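Local coordinates for salivary protein FS50 (Xenopsylla cheopis, PDB 5K6D) that inhibits the host voltage-gated sodium channel Nav1.5 as a secreted, disulfide-bonded toxin of flea saliva, at residues W2-H12 against Q16-K29. Sequence-based numbering, arbitrary orientation.
Sequences WKVSERCLKGH and QADQEIGNGLATAK
Val4 and Gln19 form the hydrogen-bonded pair of a short antiparallel ladder between strands 3-4 and 19-20, in which Asp18 and Gln19 both face Val4 as a classic beta bulge, while the N-to-C directions of helix 6-10 and strand 26-28 lie 71° apart. The N-terminal strand-helix unit of this disulfide-bonded protein thus packs on strands 19-20 and 26-28 through a small, partly buried apolar cluster of Trp2, Val4, Leu9, Ile21 and Ala26. Val4 N donates to Gln19 O and Gln19 N returns a bond to Val4 O, each 2.8 Å long. The ladder continues through Ile21 N, which donates to Trp2 O, 3.2 Å away. In Glu20 a bend at chi2 (70°) turns the carboxylate so that OE2 takes Trp2 N on its syn side, out of the carboxylate plane, whereas OE1 forms a long salt bridge to Lys3 NZ. Ile21 lies alongside the indole, with CD1 3.3 Å from Trp2 CE3; CG1, between the backbone N and the carbonyl carbon (chi1 53°), carries that methyl to the ring. Val4 CG1 sits over one indole face, offset toward the rim. Ala26 CB completes the apolar cluster, touching Trp2, Leu9 CD2 and the sulfur of Cys8, whose disulfide to Cys53 links helix 6-10 to the segment just after helix 38-51. Ser5 N-caps helix 6-10, its OG accepting from Cys8 N. Farther along, Leu9 O accepts from Lys29 N at 2.9 Å, and Gln19 OE1 lies 3.4 Å from Glu6 CG.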
loop_
_atom_site.group_PDB
_atom_site.type_symbol
_atom_site.label_atom_id
_atom_site.label_comp_id
_atom_site.label_asym_id
_atom_site.label_seq_id
_atom_site.Cartn_x
_atom_site.Cartn_y
_atom_site.Cartn_z
ATOM N N TRP A 2 -9.792 2.869 -10.073
ATOM C CA TRP A 2 -9.226 3.471 -8.877
ATOM C C TRP A 2 -7.990 4.265 -9.240
ATOM O O TRP A 2 -7.058 3.737 -9.848
ATOM C CB TRP A 2 -8.889 2.392 -7.854
ATOM C CG TRP A 2 -8.470 2.879 -6.505
ATOM C CD1 TRP A 2 -8.701 4.103 -5.942
ATOM C CD2 TRP A 2 -7.740 2.126 -5.542
ATOM N NE1 TRP A 2 -8.153 4.152 -4.679
ATOM C CE2 TRP A 2 -7.560 2.946 -4.412
ATOM C CE3 TRP A 2 -7.219 0.832 -5.526
ATOM C CZ2 TRP A 2 -6.877 2.510 -3.288
ATOM C CZ3 TRP A 2 -6.548 0.404 -4.416
ATOM C CH2 TRP A 2 -6.380 1.234 -3.309
ATOM N N LYS A 3 -7.999 5.537 -8.873
ATOM C CA LYS A 3 -6.825 6.378 -9.030
ATOM C C LYS A 3 -6.190 6.648 -7.674
ATOM O O LYS A 3 -6.892 6.904 -6.691
ATOM C CB LYS A 3 -7.181 7.695 -9.713
ATOM C CG LYS A 3 -7.689 7.524 -11.133
ATOM C CD LYS A 3 -7.790 8.862 -11.846
ATOM C CE LYS A 3 -8.535 8.732 -13.162
ATOM N NZ LYS A 3 -9.953 8.328 -12.948
ATOM N N VAL A 4 -4.866 6.582 -7.622
ATOM C CA VAL A 4 -4.132 6.837 -6.388
ATOM C C VAL A 4 -2.996 7.808 -6.674
ATOM O O VAL A 4 -2.677 8.098 -7.830
ATOM C CB VAL A 4 -3.560 5.539 -5.770
ATOM C CG1 VAL A 4 -4.683 4.566 -5.403
ATOM C CG2 VAL A 4 -2.563 4.879 -6.718
ATOM N N SER A 5 -2.375 8.319 -5.619
ATOM C CA SER A 5 -1.308 9.304 -5.780
ATOM C C SER A 5 0.076 8.663 -5.873
ATOM O O SER A 5 0.263 7.499 -5.500
ATOM C CB SER A 5 -1.330 10.279 -4.614
ATOM O OG SER A 5 -1.008 9.593 -3.415
ATOM N N GLU A 6 1.055 9.437 -6.338
ATOM C CA GLU A 6 2.445 9.016 -6.222
ATOM C C GLU A 6 2.807 8.671 -4.780
ATOM O O GLU A 6 3.520 7.704 -4.521
ATOM C CB GLU A 6 3.393 10.105 -6.710
ATOM C CG GLU A 6 3.317 10.401 -8.184
ATOM C CD GLU A 6 4.408 11.355 -8.649
ATOM O OE1 GLU A 6 5.043 12.020 -7.812
ATOM O OE2 GLU A 6 4.641 11.432 -9.878
ATOM N N ARG A 7 2.335 9.480 -3.840
ATOM C CA ARG A 7 2.601 9.220 -2.431
ATOM C C ARG A 7 2.117 7.839 -2.023
ATOM O O ARG A 7 2.792 7.129 -1.283
ATOM C CB ARG A 7 1.948 10.285 -1.566
ATOM C CG ARG A 7 2.591 11.639 -1.705
ATOM C CD ARG A 7 1.842 12.653 -0.882
ATOM N NE ARG A 7 2.019 12.458 0.557
ATOM C CZ ARG A 7 1.039 12.239 1.430
ATOM N NH1 ARG A 7 -0.233 12.137 1.038
ATOM N NH2 ARG A 7 1.344 12.126 2.714
ATOM N N CYS A 8 0.947 7.456 -2.518
ATOM C CA CYS A 8 0.437 6.121 -2.263
ATOM C C CYS A 8 1.414 5.055 -2.745
ATOM O O CYS A 8 1.780 4.149 -1.980
ATOM C CB CYS A 8 -0.924 5.950 -2.937
ATOM S SG CYS A 8 -1.521 4.264 -3.060
ATOM N N LEU A 9 1.841 5.168 -4.001
ATOM C CA LEU A 9 2.602 4.103 -4.640
ATOM C C LEU A 9 4.072 4.084 -4.238
ATOM O O LEU A 9 4.596 3.036 -3.860
ATOM C CB LEU A 9 2.482 4.218 -6.163
ATOM C CG LEU A 9 1.069 3.992 -6.717
ATOM C CD1 LEU A 9 1.041 4.192 -8.217
ATOM C CD2 LEU A 9 0.561 2.596 -6.369
ATOM N N LYS A 10 4.755 5.220 -4.340
ATOM C CA LYS A 10 6.193 5.213 -4.045
ATOM C C LYS A 10 6.528 5.797 -2.668
ATOM O O LYS A 10 7.677 5.711 -2.227
ATOM C CB LYS A 10 6.989 5.934 -5.147
ATOM C CG LYS A 10 6.731 7.416 -5.308
ATOM C CD LYS A 10 7.612 7.992 -6.426
ATOM C CE LYS A 10 7.465 9.495 -6.561
ATOM N NZ LYS A 10 8.335 10.010 -7.656
ATOM N N GLY A 11 5.546 6.381 -1.987
ATOM C CA GLY A 11 5.750 6.801 -0.608
ATOM C C GLY A 11 5.933 8.293 -0.410
ATOM O O GLY A 11 5.861 8.797 0.722
ATOM N N HIS A 12 6.176 8.994 -1.510
ATOM C CA HIS A 12 6.433 10.429 -1.515
ATOM C C HIS A 12 6.078 10.928 -2.907
ATOM O O HIS A 12 5.836 10.120 -3.806
ATOM C CB HIS A 12 7.895 10.717 -1.183
ATOM C CG HIS A 12 8.852 9.968 -2.057
ATOM N ND1 HIS A 12 9.361 10.496 -3.223
ATOM C CD2 HIS A 12 9.350 8.712 -1.964
ATOM C CE1 HIS A 12 10.152 9.607 -3.799
ATOM N NE2 HIS A 12 10.164 8.516 -3.053
ATOM N N GLN A 16 -2.095 14.576 -5.399
ATOM C CA GLN A 16 -3.433 14.277 -5.926
ATOM C C GLN A 16 -3.514 12.853 -6.485
ATOM O O GLN A 16 -2.525 12.286 -6.944
ATOM C CB GLN A 16 -3.868 15.312 -6.970
ATOM C CG GLN A 16 -3.645 14.927 -8.404
ATOM C CD GLN A 16 -4.280 15.923 -9.359
ATOM O OE1 GLN A 16 -5.013 16.825 -8.942
ATOM N NE2 GLN A 16 -3.997 15.768 -10.646
ATOM N N ALA A 17 -4.708 12.275 -6.416
ATOM C CA ALA A 17 -4.906 10.893 -6.828
ATOM C C ALA A 17 -5.185 10.831 -8.319
ATOM O O ALA A 17 -6.340 10.928 -8.748
ATOM C CB ALA A 17 -6.041 10.260 -6.043
ATOM N N ASP A 18 -4.137 10.682 -9.124
ATOM C CA ASP A 18 -4.350 10.630 -10.565
ATOM C C ASP A 18 -3.609 9.490 -11.273
ATOM O O ASP A 18 -3.501 9.496 -12.500
ATOM C CB ASP A 18 -3.976 11.976 -11.200
ATOM C CG ASP A 18 -2.540 12.381 -10.932
ATOM O OD1 ASP A 18 -1.749 11.555 -10.424
ATOM O OD2 ASP A 18 -2.198 13.544 -11.240
ATOM N N GLN A 19 -3.115 8.514 -10.514
ATOM C CA GLN A 19 -2.459 7.351 -11.104
ATOM C C GLN A 19 -3.421 6.176 -11.165
ATOM O O GLN A 19 -3.894 5.696 -10.135
ATOM C CB GLN A 19 -1.214 6.956 -10.311
ATOM C CG GLN A 19 -0.241 8.097 -10.083
ATOM C CD GLN A 19 1.194 7.645 -10.195
ATOM O OE1 GLN A 19 1.876 7.441 -9.193
ATOM N NE2 GLN A 19 1.657 7.470 -11.426
ATOM N N GLU A 20 -3.697 5.708 -12.374
ATOM C CA GLU A 20 -4.643 4.619 -12.577
ATOM C C GLU A 20 -3.989 3.274 -12.318
ATOM O O GLU A 20 -2.939 2.973 -12.883
ATOM C CB GLU A 20 -5.195 4.651 -14.002
ATOM C CG GLU A 20 -6.310 3.654 -14.246
ATOM C CD GLU A 20 -7.589 4.035 -13.527
ATOM O OE1 GLU A 20 -7.972 5.223 -13.586
ATOM O OE2 GLU A 20 -8.198 3.152 -12.886
ATOM N N ILE A 21 -4.608 2.435 -11.504
ATOM C CA ILE A 21 -4.002 1.132 -11.285
ATOM C C ILE A 21 -4.917 -0.025 -11.713
ATOM O O ILE A 21 -4.528 -1.188 -11.633
ATOM C CB ILE A 21 -3.589 0.983 -9.828
ATOM C CG1 ILE A 21 -4.783 1.288 -8.939
ATOM C CG2 ILE A 21 -2.446 1.948 -9.493
ATOM C CD1 ILE A 21 -4.574 0.864 -7.541
ATOM N N GLY A 22 -6.117 0.294 -12.189
ATOM C CA GLY A 22 -7.025 -0.729 -12.682
ATOM C C GLY A 22 -7.866 -1.350 -11.582
ATOM O O GLY A 22 -8.280 -0.663 -10.647
ATOM N N ASN A 23 -8.104 -2.655 -11.685
ATOM C CA ASN A 23 -9.025 -3.348 -10.781
ATOM C C ASN A 23 -8.379 -4.118 -9.629
ATOM O O ASN A 23 -9.078 -4.690 -8.794
ATOM C CB ASN A 23 -9.899 -4.312 -11.577
ATOM C CG ASN A 23 -10.826 -3.599 -12.530
ATOM O OD1 ASN A 23 -11.280 -2.489 -12.258
ATOM N ND2 ASN A 23 -11.116 -4.236 -13.654
ATOM N N GLY A 24 -7.053 -4.136 -9.581
ATOM C CA GLY A 24 -6.357 -4.906 -8.564
ATOM C C GLY A 24 -6.014 -4.090 -7.334
ATOM O O GLY A 24 -6.657 -3.078 -7.030
ATOM N N LEU A 25 -4.979 -4.525 -6.622
ATOM C CA LEU A 25 -4.480 -3.817 -5.453
ATOM C C LEU A 25 -3.468 -2.758 -5.863
ATOM O O LEU A 25 -2.823 -2.887 -6.912
ATOM C CB LEU A 25 -3.827 -4.794 -4.478
ATOM C CG LEU A 25 -4.694 -5.977 -4.049
ATOM C CD1 LEU A 25 -3.928 -6.859 -3.067
ATOM C CD2 LEU A 25 -6.012 -5.500 -3.449
ATOM N N ALA A 26 -3.331 -1.722 -5.040
ATOM C CA ALA A 26 -2.270 -0.733 -5.200
ATOM C C ALA A 26 -1.034 -1.185 -4.444
ATOM O O ALA A 26 -1.108 -1.494 -3.246
ATOM C CB ALA A 26 -2.721 0.619 -4.705
ATOM N N THR A 27 0.108 -1.200 -5.120
ATOM C CA THR A 27 1.349 -1.527 -4.443
ATOM C C THR A 27 1.949 -0.281 -3.806
ATOM O O THR A 27 2.454 0.613 -4.496
ATOM C CB THR A 27 2.361 -2.145 -5.395
ATOM O OG1 THR A 27 1.798 -3.336 -5.960
ATOM C CG2 THR A 27 3.648 -2.482 -4.653
ATOM N N ALA A 28 1.858 -0.219 -2.483
ATOM C CA ALA A 28 2.482 0.835 -1.697
ATOM C C ALA A 28 3.878 0.356 -1.341
ATOM O O ALA A 28 4.096 -0.331 -0.338
ATOM C CB ALA A 28 1.660 1.146 -0.466
ATOM N N LYS A 29 4.811 0.688 -2.213
ATOM C CA LYS A 29 6.160 0.179 -2.127
ATOM C C LYS A 29 6.823 0.523 -0.797
ATOM O O LYS A 29 6.750 1.666 -0.330
ATOM C CB LYS A 29 6.993 0.739 -3.273
ATOM C CG LYS A 29 8.393 0.177 -3.354
ATOM C CD LYS A 29 9.115 0.740 -4.564
ATOM C CE LYS A 29 10.510 0.158 -4.714
ATOM N NZ LYS A 29 10.476 -1.304 -5.000
HETATM O O HOH W 1 0.105 11.609 -7.921
HETATM O O HOH W 2 4.537 3.564 -0.590
#